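Local coordinates for protein gamma-glutamyltransferase 1 Threonine peptidase. MEROPS family T03 (Pseudomonas nitroreducens, PDB 7D9E) that catalyses the transfer of gamma-glutamyl groups from glutathione and related peptides to amino acids, or to water, through an N-terminal nucleophile, at residues 1-6 and 13-18; 73-78 and 96-101. All blocks are in the same frame, centred on the assembly; numbering follows the deposited sequence. Where two conformers were deposited one is given.

Contact 1 (1-6 and 13-18); sequences TTHFSI and AVSNTY. With DON (6-diazenyl-5-oxo-L-norleucine), chain D.
Thr1 and Thr17 meet methyl against methyl at the end of a β hairpin remote from its turn, with Thr1 CG2 only 3.3 Å from Thr17 CG2, closer than carbons normally pack. Behind this pair the strands run antiparallel, hydrogen-bonded pairs at Thr2–Tyr18, Phe4–Asn16 and Ile6–Val14 holding the register. The face bearing His3, Ser5, Ser15 and Thr17 is polar. With CG anti to the backbone N (chi1 -179°), the imidazole of His3 leans across toward the other strand, and its ND1 is hydrogen-bonded to Thr17 OG1 at 2.7 Å, near the ring plane. Its NE2 donates within its own strand to Ser5 OG (3.0 Å), which also bonds Gln168 O. A leucine in place of His3 would probably leave Thr17 OG1 and Ser5 OG without this shared partner and set the Thr17 hydroxyl free to turn. On the other face, Phe4 turns its ring over Asn16, whose CB forms a CH-π contact 3.9 Å from the centroid; ring and amide planes lie 30° apart. The amide oxygen OD1 of Asn16 bonds Tyr93 OH of the companion chain. Thr1 OG1 is joined covalently to the ligand's carbonyl group, O1J lying too close for the linkage geometry to be trusted, while the Thr1 amino group bonds Thr19 OG1. An N-terminal side-chain nucleophile is the hallmark of the Ntn-hydrolases, consistent with this role for Thr1.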
loop_
_atom_site.group_PDB
_atom_site.type_symbol
_atom_site.label_atom_id
_atom_site.label_comp_id
_atom_site.label_asym_id
_atom_site.label_seq_id
_atom_site.Cartn_x
_atom_site.Cartn_y
_atom_site.Cartn_z
ATOM N N THR B 1 4.099 -0.190 -4.729
ATOM C CA THR B 1 3.763 0.449 -3.471
ATOM C C THR B 1 4.996 0.829 -2.654
ATOM O O THR B 1 6.034 0.151 -2.687
ATOM C CB THR B 1 2.896 -0.482 -2.589
ATOM O OG1 THR B 1 1.765 -0.989 -3.328
ATOM C CG2 THR B 1 2.427 0.214 -1.333
ATOM N N THR B 2 4.872 1.926 -1.914
ATOM C CA THR B 2 5.795 2.222 -0.822
ATOM C C THR B 2 4.994 2.869 0.297
ATOM O O THR B 2 3.843 3.265 0.111
ATOM C CB THR B 2 6.972 3.078 -1.282
ATOM O OG1 THR B 2 7.971 3.088 -0.269
ATOM C CG2 THR B 2 6.575 4.513 -1.603
ATOM N N HIS B 3 5.608 2.942 1.471
ATOM C CA HIS B 3 4.951 3.455 2.648
ATOM C C HIS B 3 5.930 4.330 3.414
ATOM O O HIS B 3 7.112 4.002 3.523
ATOM C CB HIS B 3 4.518 2.294 3.586
ATOM C CG HIS B 3 3.812 2.785 4.798
ATOM N ND1 HIS B 3 2.480 3.130 4.786
ATOM C CD2 HIS B 3 4.267 3.061 6.044
ATOM C CE1 HIS B 3 2.146 3.621 5.967
ATOM N NE2 HIS B 3 3.216 3.581 6.750
ATOM N N PHE B 4 5.418 5.393 4.034
ATOM C CA PHE B 4 6.191 6.131 5.029
ATOM C C PHE B 4 5.301 6.491 6.209
ATOM O O PHE B 4 4.070 6.589 6.099
ATOM C CB PHE B 4 6.890 7.369 4.438
ATOM C CG PHE B 4 5.978 8.409 3.869
ATOM C CD1 PHE B 4 5.403 9.386 4.680
ATOM C CD2 PHE B 4 5.725 8.456 2.519
ATOM C CE1 PHE B 4 4.597 10.362 4.157
ATOM C CE2 PHE B 4 4.896 9.432 1.984
ATOM C CZ PHE B 4 4.339 10.375 2.798
ATOM N N SER B 5 5.967 6.683 7.356
ATOM C CA SER B 5 5.329 6.980 8.636
ATOM C C SER B 5 6.005 8.198 9.239
ATOM O O SER B 5 7.244 8.290 9.228
ATOM C CB SER B 5 5.511 5.780 9.567
ATOM O OG SER B 5 4.764 4.651 9.090
ATOM N N ILE B 6 5.202 9.125 9.787
ATOM C CA ILE B 6 5.715 10.350 10.392
ATOM C C ILE B 6 4.938 10.639 11.668
ATOM O O ILE B 6 3.716 10.478 11.720
ATOM C CB ILE B 6 5.621 11.560 9.442
ATOM C CG1 ILE B 6 6.488 11.322 8.191
ATOM C CG2 ILE B 6 6.053 12.830 10.106
ATOM C CD1 ILE B 6 6.176 12.247 7.035
ATOM N N ALA B 13 0.259 12.227 13.769
ATOM C CA ALA B 13 0.849 11.137 13.015
ATOM C C ALA B 13 0.237 11.053 11.630
ATOM O O ALA B 13 -0.951 11.297 11.434
ATOM C CB ALA B 13 0.659 9.798 13.745
ATOM N N VAL B 14 1.073 10.683 10.664
ATOM C CA VAL B 14 0.648 10.367 9.305
ATOM C C VAL B 14 1.231 9.012 8.922
ATOM O O VAL B 14 2.439 8.779 9.078
ATOM C CB VAL B 14 1.088 11.440 8.288
ATOM C CG1 VAL B 14 0.805 10.957 6.843
ATOM C CG2 VAL B 14 0.414 12.767 8.549
ATOM N N SER B 15 0.378 8.130 8.392
ATOM C CA SER B 15 0.789 6.862 7.818
ATOM C C SER B 15 0.288 6.862 6.382
ATOM O O SER B 15 -0.917 6.913 6.156
ATOM C CB SER B 15 0.142 5.735 8.624
ATOM O OG SER B 15 0.796 4.508 8.402
ATOM N N ASN B 16 1.210 6.832 5.421
ATOM C CA ASN B 16 0.840 7.042 4.022
ATOM C C ASN B 16 1.370 5.915 3.157
ATOM O O ASN B 16 2.588 5.720 3.075
ATOM C CB ASN B 16 1.409 8.364 3.521
ATOM C CG ASN B 16 0.875 8.725 2.186
ATOM O OD1 ASN B 16 -0.224 9.244 2.081
ATOM N ND2 ASN B 16 1.630 8.404 1.140
ATOM N N THR B 17 0.457 5.203 2.482
ATOM C CA THR B 17 0.818 4.153 1.536
ATOM C C THR B 17 0.343 4.617 0.171
ATOM O O THR B 17 -0.829 4.976 0.010
ATOM C CB THR B 17 0.139 2.810 1.877
ATOM O OG1 THR B 17 0.344 2.467 3.256
ATOM C CG2 THR B 17 0.738 1.713 1.048
ATOM N N TYR B 18 1.235 4.598 -0.818
ATOM C CA TYR B 18 0.835 5.004 -2.163
ATOM C C TYR B 18 1.637 4.212 -3.183
ATOM O O TYR B 18 2.624 3.551 -2.858
ATOM C CB TYR B 18 0.809 6.538 -2.325
ATOM C CG TYR B 18 2.114 7.284 -2.460
ATOM C CD1 TYR B 18 3.314 6.755 -2.016
ATOM C CD2 TYR B 18 2.135 8.559 -3.010
ATOM C CE1 TYR B 18 4.509 7.464 -2.145
ATOM C CE2 TYR B 18 3.321 9.270 -3.154
ATOM C CZ TYR B 18 4.501 8.714 -2.711
ATOM O OH TYR B 18 5.687 9.400 -2.837
HETATM O O DON D . -3.448 -1.477 -4.014
HETATM C C DON D . -2.922 -2.709 -3.891
HETATM O OXT DON D . -3.336 -3.449 -3.004
HETATM C CA DON D . -1.764 -2.927 -4.847
HETATM N N DON D . -1.996 -2.277 -6.118
HETATM C CB DON D . -0.550 -2.477 -4.005
HETATM C C1E DON D . 0.711 -2.429 -4.814
HETATM C C1D DON D . 1.861 -2.256 -3.858
HETATM O O1J DON D . 1.693 -2.130 -2.634
#

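Contact 2 (73-78 and 96-101); sequences SMSPSI and RIFTSI. With DON (6-diazenyl-5-oxo-L-norleucine), chain D.
Ile97, in the first turn of helix 97-109, rises into the loop 73-76. Its CB lies 3.5 Å from Ser73 O. From there CG2 comes within 3.4 Å of Ser73 O and lies 3.8 Å from Ser75 N. The other branch, with CG1 anti to the carbonyl carbon (chi1 -74°) and the chain then extended, carries CD1 alongside Met74, where it packs 3.9 Å from Met74 CG and ends 3.5 Å from O1J of the ligand. One turn on, Ile101 presses CD1 against the backbone and CB of Ser75. Phe98 touches Ser75 OG with its CB, the hydroxyl lying near the plane of the ring at its edge, and brings CE2 to Ser73 OG, while its ring meets that of Phe311 of the companion chain. No hydrogen bond crosses between the two segments. Instead the loop ties itself: Ser75 OG donates to Ser73 O at 2.8 Å, and Ser77 OG to Ser75 O at 2.8 Å, both hydroxyls standing above the carbonyl planes rather than on a lone pair. Ser73 N faces the ligand, and donates to its OXT at 2.7 Å in a nearly straight bond (169°). The helix therefore approaches the loop that leads into strand 77-81 from one side, while Met74 and Pro76 touch strand 13-19 on the other, a sandwiched placement in keeping with the layered Ntn-hydrolase fold.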
loop_
_atom_site.group_PDB
_atom_site.type_symbol
_atom_site.label_atom_id
_atom_site.label_comp_id
_atom_site.label_asym_id
_atom_site.label_seq_id
_atom_site.Cartn_x
_atom_site.Cartn_y
_atom_site.Cartn_z
ATOM N N SER B 73 -5.222 -3.655 -1.141
ATOM C CA SER B 73 -4.765 -4.241 0.110
ATOM C C SER B 73 -3.992 -3.252 0.959
ATOM O O SER B 73 -3.549 -3.613 2.053
ATOM C CB SER B 73 -3.885 -5.460 -0.168
ATOM O OG SER B 73 -4.593 -6.460 -0.910
ATOM N N MET B 74 -3.793 -2.030 0.489
ATOM C CA MET B 74 -2.928 -1.069 1.192
ATOM C C MET B 74 -3.607 -0.694 2.510
ATOM O O MET B 74 -4.816 -0.452 2.563
ATOM C CB MET B 74 -2.812 0.141 0.286
ATOM C CG MET B 74 -1.780 -0.042 -0.834
ATOM S SD MET B 74 -1.423 1.433 -1.800
ATOM C CE MET B 74 -2.997 1.967 -2.368
ATOM N N SER B 75 -2.821 -0.664 3.589
ATOM C CA SER B 75 -3.376 -0.619 4.938
ATOM C C SER B 75 -2.561 0.283 5.856
ATOM O O SER B 75 -2.074 -0.153 6.899
ATOM C CB SER B 75 -3.431 -2.032 5.512
ATOM O OG SER B 75 -4.201 -2.904 4.694
ATOM N N PRO B 76 -2.404 1.552 5.505
ATOM C CA PRO B 76 -1.672 2.465 6.394
ATOM C C PRO B 76 -2.389 2.531 7.732
ATOM O O PRO B 76 -3.606 2.693 7.788
ATOM C CB PRO B 76 -1.724 3.806 5.666
ATOM C CG PRO B 76 -2.915 3.679 4.706
ATOM C CD PRO B 76 -2.956 2.238 4.323
ATOM N N SER B 77 -1.635 2.363 8.811
ATOM C CA SER B 77 -2.229 2.129 10.113
ATOM C C SER B 77 -1.581 2.979 11.192
ATOM O O SER B 77 -0.389 3.301 11.138
ATOM C CB SER B 77 -1.994 0.649 10.477
ATOM O OG SER B 77 -2.720 -0.236 9.619
ATOM N N ILE B 78 -2.392 3.296 12.200
ATOM C CA ILE B 78 -1.958 3.999 13.400
ATOM C C ILE B 78 -2.607 3.307 14.593
ATOM O O ILE B 78 -3.834 3.195 14.665
ATOM C CB ILE B 78 -2.345 5.489 13.388
ATOM C CG1 ILE B 78 -1.772 6.171 12.142
ATOM C CG2 ILE B 78 -1.873 6.175 14.687
ATOM C CD1 ILE B 78 -2.201 7.635 12.036
ATOM N N ARG B 96 0.020 -9.193 0.307
ATOM C CA ARG B 96 0.684 -9.525 1.554
ATOM C C ARG B 96 0.678 -8.373 2.555
ATOM O O ARG B 96 1.182 -8.521 3.659
ATOM C CB ARG B 96 2.152 -9.873 1.313
ATOM C CG ARG B 96 2.483 -11.124 0.463
ATOM C CD ARG B 96 1.744 -11.299 -0.824
ATOM N NE ARG B 96 2.395 -12.374 -1.581
ATOM C CZ ARG B 96 1.996 -12.859 -2.740
ATOM N NH1 ARG B 96 0.889 -12.421 -3.340
ATOM N NH2 ARG B 96 2.701 -13.834 -3.295
ATOM N N ILE B 97 0.140 -7.219 2.195
ATOM C CA ILE B 97 0.317 -6.036 3.034
ATOM C C ILE B 97 -0.312 -6.235 4.400
ATOM O O ILE B 97 0.314 -5.958 5.425
ATOM C CB ILE B 97 -0.255 -4.791 2.331
ATOM C CG1 ILE B 97 0.654 -4.350 1.189
ATOM C CG2 ILE B 97 -0.465 -3.656 3.373
ATOM C CD1 ILE B 97 0.077 -3.273 0.311
ATOM N N PHE B 98 -1.592 -6.628 4.431
ATOM C CA PHE B 98 -2.267 -6.695 5.721
ATOM C C PHE B 98 -1.844 -7.928 6.504
ATOM O O PHE B 98 -1.858 -7.893 7.739
ATOM C CB PHE B 98 -3.773 -6.528 5.577
ATOM C CG PHE B 98 -4.423 -7.430 4.580
ATOM C CD1 PHE B 98 -4.698 -8.743 4.904
ATOM C CD2 PHE B 98 -4.805 -6.934 3.337
ATOM C CE1 PHE B 98 -5.318 -9.579 3.986
ATOM C CE2 PHE B 98 -5.452 -7.757 2.415
ATOM C CZ PHE B 98 -5.705 -9.082 2.753
ATOM N N THR B 99 -1.438 -9.017 5.835
ATOM C CA THR B 99 -0.886 -10.122 6.614
ATOM C C THR B 99 0.472 -9.756 7.201
ATOM O O THR B 99 0.806 -10.217 8.309
ATOM C CB THR B 99 -0.806 -11.429 5.819
ATOM O OG1 THR B 99 0.079 -11.281 4.721
ATOM C CG2 THR B 99 -2.207 -11.890 5.364
ATOM N N SER B 100 1.267 -8.938 6.493
ATOM C CA SER B 100 2.536 -8.502 7.085
ATOM C C SER B 100 2.314 -7.558 8.263
ATOM O O SER B 100 2.990 -7.678 9.288
ATOM C CB SER B 100 3.440 -7.844 6.062
ATOM O OG SER B 100 4.191 -8.807 5.313
ATOM N N ILE B 101 1.376 -6.615 8.135
ATOM C CA ILE B 101 1.054 -5.750 9.268
ATOM C C ILE B 101 0.586 -6.572 10.470
ATOM O O ILE B 101 1.014 -6.326 11.611
ATOM C CB ILE B 101 0.036 -4.691 8.850
ATOM C CG1 ILE B 101 0.719 -3.715 7.914
ATOM C CG2 ILE B 101 -0.541 -3.974 10.088
ATOM C CD1 ILE B 101 -0.183 -2.749 7.229
HETATM O O DON D . -3.448 -1.477 -4.014
HETATM C C DON D . -2.922 -2.709 -3.891
HETATM O OXT DON D . -3.336 -3.449 -3.004
HETATM C CA DON D . -1.764 -2.927 -4.847
HETATM N N DON D . -1.996 -2.277 -6.118
HETATM C CB DON D . -0.550 -2.477 -4.005
HETATM C C1E DON D . 0.711 -2.429 -4.814
HETATM C C1D DON D . 1.861 -2.256 -3.858
HETATM O O1J DON D . 1.693 -2.130 -2.634
#

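In the fold
The two contacts, their centres 11 Å apart, meet where strand 13-19 lies against residues 74-77, and hold the inhibitor by two ends. In contact 1 the nucleophile takes the carbonyl end of the glutamyl-like chain; in contact 2 the backbone N-H of Ser73 donates to its carboxylate, and Asn21, Glu40, Asp43 and Ser72 add further hydrogen bonds. Where the contacts meet, Ser15 OG probably bonds Ser77 O (3.2 Å), Thr17 OG1 packs on Pro76 CB (3.4 Å), and Thr17 CG2 lies 3.6 Å from Met74 SD. Thr17 CG2 thus touches both Thr1 CG2 and Met74 SD, joining the nucleophile to the loop that lines the pocket.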